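Local coordinates for acetylserotonin O-methyltransferase (Homo sapiens, PDB 4A6D), which catalyses the final step of melatonin synthesis, transferring a methyl group from S-adenosyl-L-methionine to N-acetylserotonin, at residues Gln23-Ala28 with Leu70-Val75; Cys29-Phe34 with Glu61-Ile66. One frame throughout, in Å; residues are numbered along the deposited sequence.

Contact 1: residues Gln23-Ala28 with Leu70-Val75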
loop_
_atom_site.group_PDB
_atom_site.type_symbol
_atom_site.label_atom_id
_atom_site.label_comp_id
_atom_site.label_asym_id
_atom_site.label_seq_id
_atom_site.Cartn_x
_atom_site.Cartn_y
_atom_site.Cartn_z
ATOM N N GLN A 23 3.753 -0.941 4.320
ATOM C CA GLN A 23 4.285 -0.248 5.486
ATOM C C GLN A 23 4.797 -1.149 6.596
ATOM O O GLN A 23 5.765 -0.780 7.237
ATOM C CB GLN A 23 3.350 0.838 5.990
ATOM C CG GLN A 23 3.400 2.074 5.113
ATOM C CD GLN A 23 4.669 2.884 5.260
ATOM O OE1 GLN A 23 5.389 2.828 6.264
ATOM N NE2 GLN A 23 4.950 3.693 4.267
ATOM N N VAL A 24 4.197 -2.340 6.803
ATOM C CA VAL A 24 4.688 -3.326 7.782
ATOM C C VAL A 24 6.105 -3.753 7.375
ATOM O O VAL A 24 7.007 -3.725 8.214
ATOM C CB VAL A 24 3.726 -4.530 7.932
ATOM C CG1 VAL A 24 4.436 -5.766 8.489
ATOM C CG2 VAL A 24 2.539 -4.154 8.798
ATOM N N LEU A 25 6.299 -4.090 6.068
ATOM C CA LEU A 25 7.582 -4.483 5.498
ATOM C C LEU A 25 8.601 -3.343 5.616
ATOM O O LEU A 25 9.716 -3.589 6.064
ATOM C CB LEU A 25 7.406 -4.890 4.023
ATOM C CG LEU A 25 8.687 -5.198 3.200
ATOM C CD1 LEU A 25 9.440 -6.382 3.781
ATOM C CD2 LEU A 25 8.341 -5.497 1.749
ATOM N N PHE A 26 8.204 -2.104 5.240
ATOM C CA PHE A 26 9.040 -0.900 5.275
ATOM C C PHE A 26 9.478 -0.566 6.696
ATOM O O PHE A 26 10.657 -0.283 6.910
ATOM C CB PHE A 26 8.306 0.312 4.640
ATOM C CG PHE A 26 7.858 0.204 3.185
ATOM C CD1 PHE A 26 8.452 -0.713 2.317
ATOM C CD2 PHE A 26 6.849 1.025 2.688
ATOM C CE1 PHE A 26 8.034 -0.817 0.981
ATOM C CE2 PHE A 26 6.444 0.935 1.352
ATOM C CZ PHE A 26 7.042 0.019 0.503
ATOM N N ALA A 27 8.536 -0.618 7.669
ATOM C CA ALA A 27 8.789 -0.319 9.081
ATOM C C ALA A 27 9.642 -1.388 9.726
ATOM O O ALA A 27 10.497 -1.059 10.534
ATOM C CB ALA A 27 7.485 -0.151 9.839
ATOM N N ALA A 28 9.440 -2.658 9.356
ATOM C CA ALA A 28 10.256 -3.758 9.860
ATOM C C ALA A 28 11.705 -3.544 9.385
ATOM O O ALA A 28 12.632 -3.798 10.156
ATOM C CB ALA A 28 9.726 -5.085 9.345
ATOM N N LEU A 70 2.650 -13.012 7.124
ATOM C CA LEU A 70 3.123 -12.647 5.781
ATOM C C LEU A 70 4.231 -13.581 5.281
ATOM O O LEU A 70 4.630 -13.467 4.132
ATOM C CB LEU A 70 3.639 -11.179 5.742
ATOM C CG LEU A 70 2.603 -10.045 5.857
ATOM C CD1 LEU A 70 3.284 -8.687 5.823
ATOM C CD2 LEU A 70 1.528 -10.132 4.761
ATOM N N LYS A 71 4.738 -14.489 6.128
ATOM C CA LYS A 71 5.835 -15.426 5.779
ATOM C C LYS A 71 7.191 -14.738 5.655
ATOM O O LYS A 71 8.102 -15.255 4.988
ATOM C CB LYS A 71 5.527 -16.364 4.579
ATOM C CG LYS A 71 4.379 -17.358 4.827
ATOM C CD LYS A 71 3.075 -16.967 4.087
ATOM C CE LYS A 71 3.130 -17.137 2.570
ATOM N NZ LYS A 71 2.040 -16.391 1.870
ATOM N N LEU A 72 7.336 -13.573 6.316
ATOM C CA LEU A 72 8.619 -12.882 6.332
ATOM C C LEU A 72 9.387 -13.438 7.538
ATOM O O LEU A 72 10.612 -13.497 7.505
ATOM C CB LEU A 72 8.462 -11.346 6.409
ATOM C CG LEU A 72 7.674 -10.666 5.283
ATOM C CD1 LEU A 72 7.313 -9.234 5.649
ATOM C CD2 LEU A 72 8.405 -10.756 3.949
ATOM N N LEU A 73 8.660 -13.889 8.579
ATOM C CA LEU A 73 9.250 -14.512 9.771
ATOM C C LEU A 73 8.592 -15.853 10.154
ATOM O O LEU A 73 7.447 -16.134 9.776
ATOM C CB LEU A 73 9.234 -13.565 10.989
ATOM C CG LEU A 73 10.010 -12.253 10.918
ATOM C CD1 LEU A 73 9.816 -11.476 12.196
ATOM C CD2 LEU A 73 11.504 -12.481 10.666
ATOM N N LYS A 74 9.333 -16.679 10.911
ATOM C CA LYS A 74 8.860 -17.956 11.439
ATOM C C LYS A 74 8.753 -17.815 12.960
ATOM O O LYS A 74 9.577 -17.134 13.572
ATOM C CB LYS A 74 9.835 -19.106 11.107
ATOM C CG LYS A 74 9.840 -19.591 9.652
ATOM C CD LYS A 74 10.323 -21.051 9.506
ATOM C CE LYS A 74 11.816 -21.241 9.699
ATOM N NZ LYS A 74 12.260 -22.634 9.407
ATOM N N VAL A 75 7.750 -18.455 13.570
ATOM C CA VAL A 75 7.597 -18.414 15.019
ATOM C C VAL A 75 7.682 -19.836 15.556
ATOM O O VAL A 75 7.465 -20.791 14.805
ATOM C CB VAL A 75 6.336 -17.621 15.487
ATOM C CG1 VAL A 75 5.041 -18.371 15.196
ATOM C CG2 VAL A 75 6.424 -17.243 16.961
#
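With chi1 near 158°, Val24 carries its CG1 methyl trans to the backbone N, off helix 7-31 and onto Leu70; Leu25, at chi1 174°, extends CG the same way and so brings its end to Leu72, although its CB sets off at an angle to that residue. These pairs join the long N-terminal helix to the turn between helix 57-69 and strand 73-78, the first strand of a two-stranded antiparallel hairpin, in the dimerisation domain. The helices followed by a hairpin are consistent with a winged-helix fold, the family of this domain being grouped with the helix-turn-helix proteins, and on that reading the turn would lead from the helix into the wing.

Only methyl groups meet. Val24 CG1 lies 4.1 Å from Leu70 CD1, the two branches approaching at a slant, while Leu25 CD1 meets Leu72 CD1 at 4.0 Å with the side chains nearly perpendicular. Both leucines of the turn have CG trans to the carbonyl carbon and CD1 at the far end of an extended branch, and both direct their CB toward the helix. Lys71, between them, has positive phi (72°) and closes helix 57-69 in a Schellman motif, its own side chain turned to the outside. This reversal lets residues two apart in sequence present methyls to neighbouring positions of one helix.

Two backbone oxygens of the turn find partners outside the contact. Leu72 O is hydrogen-bonded to both Thr87 OG1 and Ser90 OG, and Leu70 O to the hydroxyl of Tyr15 of the second subunit, whose side chain also packs on Leu72. Leu301 of that subunit packs on Val24 and Leu294 on Leu70. Within the turn, Leu70 CD1 and Leu72 CD1 come 4.1 Å apart.

Contact 2: residues Cys29-Phe34 with Glu61-Ile66; sequences CELGVF and ELLLDI
Leu63, on helix 57-69, directs its CB toward Leu31 and Val33, but CB and CG stay back from both and serve as the stem. With chi1 at -160°, CG is swung trans to the backbone N and the fork opens toward the end of helix 7-31. CD2, the leading methyl, seats in the notch between Leu31 and Val33, 3.9 Å from Leu31 CD1 and 4.0 Å from Val33 CG2. CD1 turns back along helix 7-31 and comes within 4.2 Å of Ala27 CB.

Val33 spreads its two methyls over successive residues of the facing helix. The Val33 and Leu63 side chains slide past each other in opposite directions, and Val33 CG1 touches Leu64 CD2 at 3.8 Å, the tip of a side chain whose CB points elsewhere. Gly32 makes the notch: with phi 74° it ends helix 7-31 in a Schellman motif and is at once the N-cap of helix 33-39, so that Leu31 and Val33 belong to different helices yet face the same partner. Val53 of helix 46-53 packs on both.

Glu30, Glu61 and Asp65 take no part across the contact; they form salt bridges with Arg125, Arg290 and Arg291 of the second subunit, and Glu30 also with Arg111 of its own chain. Such an apolar junction of three helices fits the winged-helix-like dimerisation domain of this O-methyltransferase family.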
loop_
_atom_site.group_PDB
_atom_site.type_symbol
_atom_site.label_atom_id
_atom_site.label_comp_id
_atom_site.label_asym_id
_atom_site.label_seq_id
_atom_site.Cartn_x
_atom_site.Cartn_y
_atom_site.Cartn_z
ATOM N N CYS A 29 11.889 -3.026 8.135
ATOM C CA CYS A 29 13.198 -2.701 7.543
ATOM C C CYS A 29 13.807 -1.492 8.257
ATOM O O CYS A 29 14.949 -1.579 8.710
ATOM C CB CYS A 29 13.093 -2.466 6.038
ATOM S SG CYS A 29 13.086 -3.980 5.050
ATOM N N GLU A 30 13.034 -0.387 8.392
ATOM C CA GLU A 30 13.455 0.832 9.084
ATOM C C GLU A 30 13.860 0.547 10.557
ATOM O O GLU A 30 14.826 1.129 11.040
ATOM C CB GLU A 30 12.372 1.943 8.971
ATOM C CG GLU A 30 12.582 3.134 9.920
ATOM C CD GLU A 30 12.194 4.546 9.504
ATOM O OE1 GLU A 30 12.221 4.854 8.292
ATOM O OE2 GLU A 30 11.924 5.368 10.410
ATOM N N LEU A 31 13.141 -0.360 11.256
ATOM C CA LEU A 31 13.442 -0.689 12.654
ATOM C C LEU A 31 14.623 -1.655 12.849
ATOM O O LEU A 31 15.156 -1.754 13.955
ATOM C CB LEU A 31 12.199 -1.162 13.395
ATOM C CG LEU A 31 11.180 -0.095 13.715
ATOM C CD1 LEU A 31 9.797 -0.700 13.809
ATOM C CD2 LEU A 31 11.524 0.617 15.006
ATOM N N GLY A 32 15.037 -2.310 11.768
ATOM C CA GLY A 32 16.151 -3.256 11.743
ATOM C C GLY A 32 15.874 -4.611 12.374
ATOM O O GLY A 32 16.817 -5.290 12.791
ATOM N N VAL A 33 14.585 -5.025 12.416
ATOM C CA VAL A 33 14.100 -6.297 12.975
ATOM C C VAL A 33 14.911 -7.500 12.462
ATOM O O VAL A 33 15.406 -8.298 13.263
ATOM C CB VAL A 33 12.569 -6.477 12.734
ATOM C CG1 VAL A 33 12.101 -7.885 13.083
ATOM C CG2 VAL A 33 11.766 -5.433 13.499
ATOM N N PHE A 34 15.043 -7.605 11.131
ATOM C CA PHE A 34 15.752 -8.685 10.436
ATOM C C PHE A 34 17.245 -8.738 10.746
ATOM O O PHE A 34 17.766 -9.837 10.931
ATOM C CB PHE A 34 15.466 -8.642 8.927
ATOM C CG PHE A 34 13.988 -8.501 8.622
ATOM C CD1 PHE A 34 13.092 -9.518 8.947
ATOM C CD2 PHE A 34 13.489 -7.337 8.050
ATOM C CE1 PHE A 34 11.725 -9.374 8.699
ATOM C CE2 PHE A 34 12.125 -7.204 7.778
ATOM C CZ PHE A 34 11.250 -8.218 8.115
ATOM N N GLU A 61 5.057 -6.579 18.919
ATOM C CA GLU A 61 4.313 -7.829 18.799
ATOM C C GLU A 61 3.398 -7.811 17.595
ATOM O O GLU A 61 3.380 -8.776 16.835
ATOM C CB GLU A 61 3.536 -8.159 20.074
ATOM C CG GLU A 61 3.053 -9.602 20.092
ATOM C CD GLU A 61 1.865 -9.941 20.973
ATOM O OE1 GLU A 61 0.883 -9.161 21.007
ATOM O OE2 GLU A 61 1.884 -11.048 21.557
ATOM N N LEU A 62 2.683 -6.702 17.386
ATOM C CA LEU A 62 1.811 -6.553 16.227
ATOM C C LEU A 62 2.629 -6.706 14.970
ATOM O O LEU A 62 2.306 -7.541 14.135
ATOM C CB LEU A 62 1.081 -5.197 16.244
ATOM C CG LEU A 62 -0.108 -5.080 17.211
ATOM C CD1 LEU A 62 -0.662 -3.659 17.220
ATOM C CD2 LEU A 62 -1.211 -6.038 16.831
ATOM N N LEU A 63 3.761 -5.994 14.903
ATOM C CA LEU A 63 4.681 -6.012 13.773
ATOM C C LEU A 63 5.242 -7.412 13.493
ATOM O O LEU A 63 5.196 -7.853 12.344
ATOM C CB LEU A 63 5.804 -4.983 14.008
ATOM C CG LEU A 63 6.595 -4.509 12.791
ATOM C CD1 LEU A 63 5.909 -3.327 12.122
ATOM C CD2 LEU A 63 7.994 -4.107 13.194
ATOM N N LEU A 64 5.767 -8.099 14.527
ATOM C CA LEU A 64 6.344 -9.445 14.399
ATOM C C LEU A 64 5.268 -10.456 13.982
ATOM O O LEU A 64 5.505 -11.255 13.074
ATOM C CB LEU A 64 6.995 -9.912 15.723
ATOM C CG LEU A 64 8.260 -9.182 16.208
ATOM C CD1 LEU A 64 8.550 -9.536 17.656
ATOM C CD2 LEU A 64 9.482 -9.498 15.326
ATOM N N ASP A 65 4.082 -10.402 14.634
ATOM C CA ASP A 65 2.973 -11.306 14.329
ATOM C C ASP A 65 2.472 -11.143 12.909
ATOM O O ASP A 65 2.239 -12.151 12.238
ATOM C CB ASP A 65 1.850 -11.209 15.364
ATOM C CG ASP A 65 2.192 -11.803 16.724
ATOM O OD1 ASP A 65 3.153 -12.614 16.797
ATOM O OD2 ASP A 65 1.476 -11.484 17.713
ATOM N N ILE A 66 2.380 -9.897 12.413
ATOM C CA ILE A 66 1.990 -9.667 11.018
ATOM C C ILE A 66 3.076 -10.269 10.087
ATOM O O ILE A 66 2.721 -10.962 9.138
ATOM C CB ILE A 66 1.668 -8.182 10.729
ATOM C CG1 ILE A 66 0.415 -7.762 11.516
ATOM C CG2 ILE A 66 1.484 -7.920 9.226
ATOM C CD1 ILE A 66 0.295 -6.354 11.875
#

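Overall arrangement
Contacts 1 and 2 are both buried and purely apolar across their segments, and their centres lie 6 Å apart in one dimerisation domain. Both draw on helix 7-31: contact 1 sets its last turns against the exit from helix 57-69, and contact 2, nested within the chain loop that contact 1 closes, sets its end and the next helix against the body of helix 57-69. Leu73, in a segment of contact 1 but idle across it, packs on contact 2, its CD2 3.7 Å from Phe34 CE1 and its CD1 3.7 Å from Leu64 CD2. Toward the second subunit, contact 1 has packing and a tyrosine hydroxyl, whereas acidic residues flanking contact 2 add ion pairs to packing.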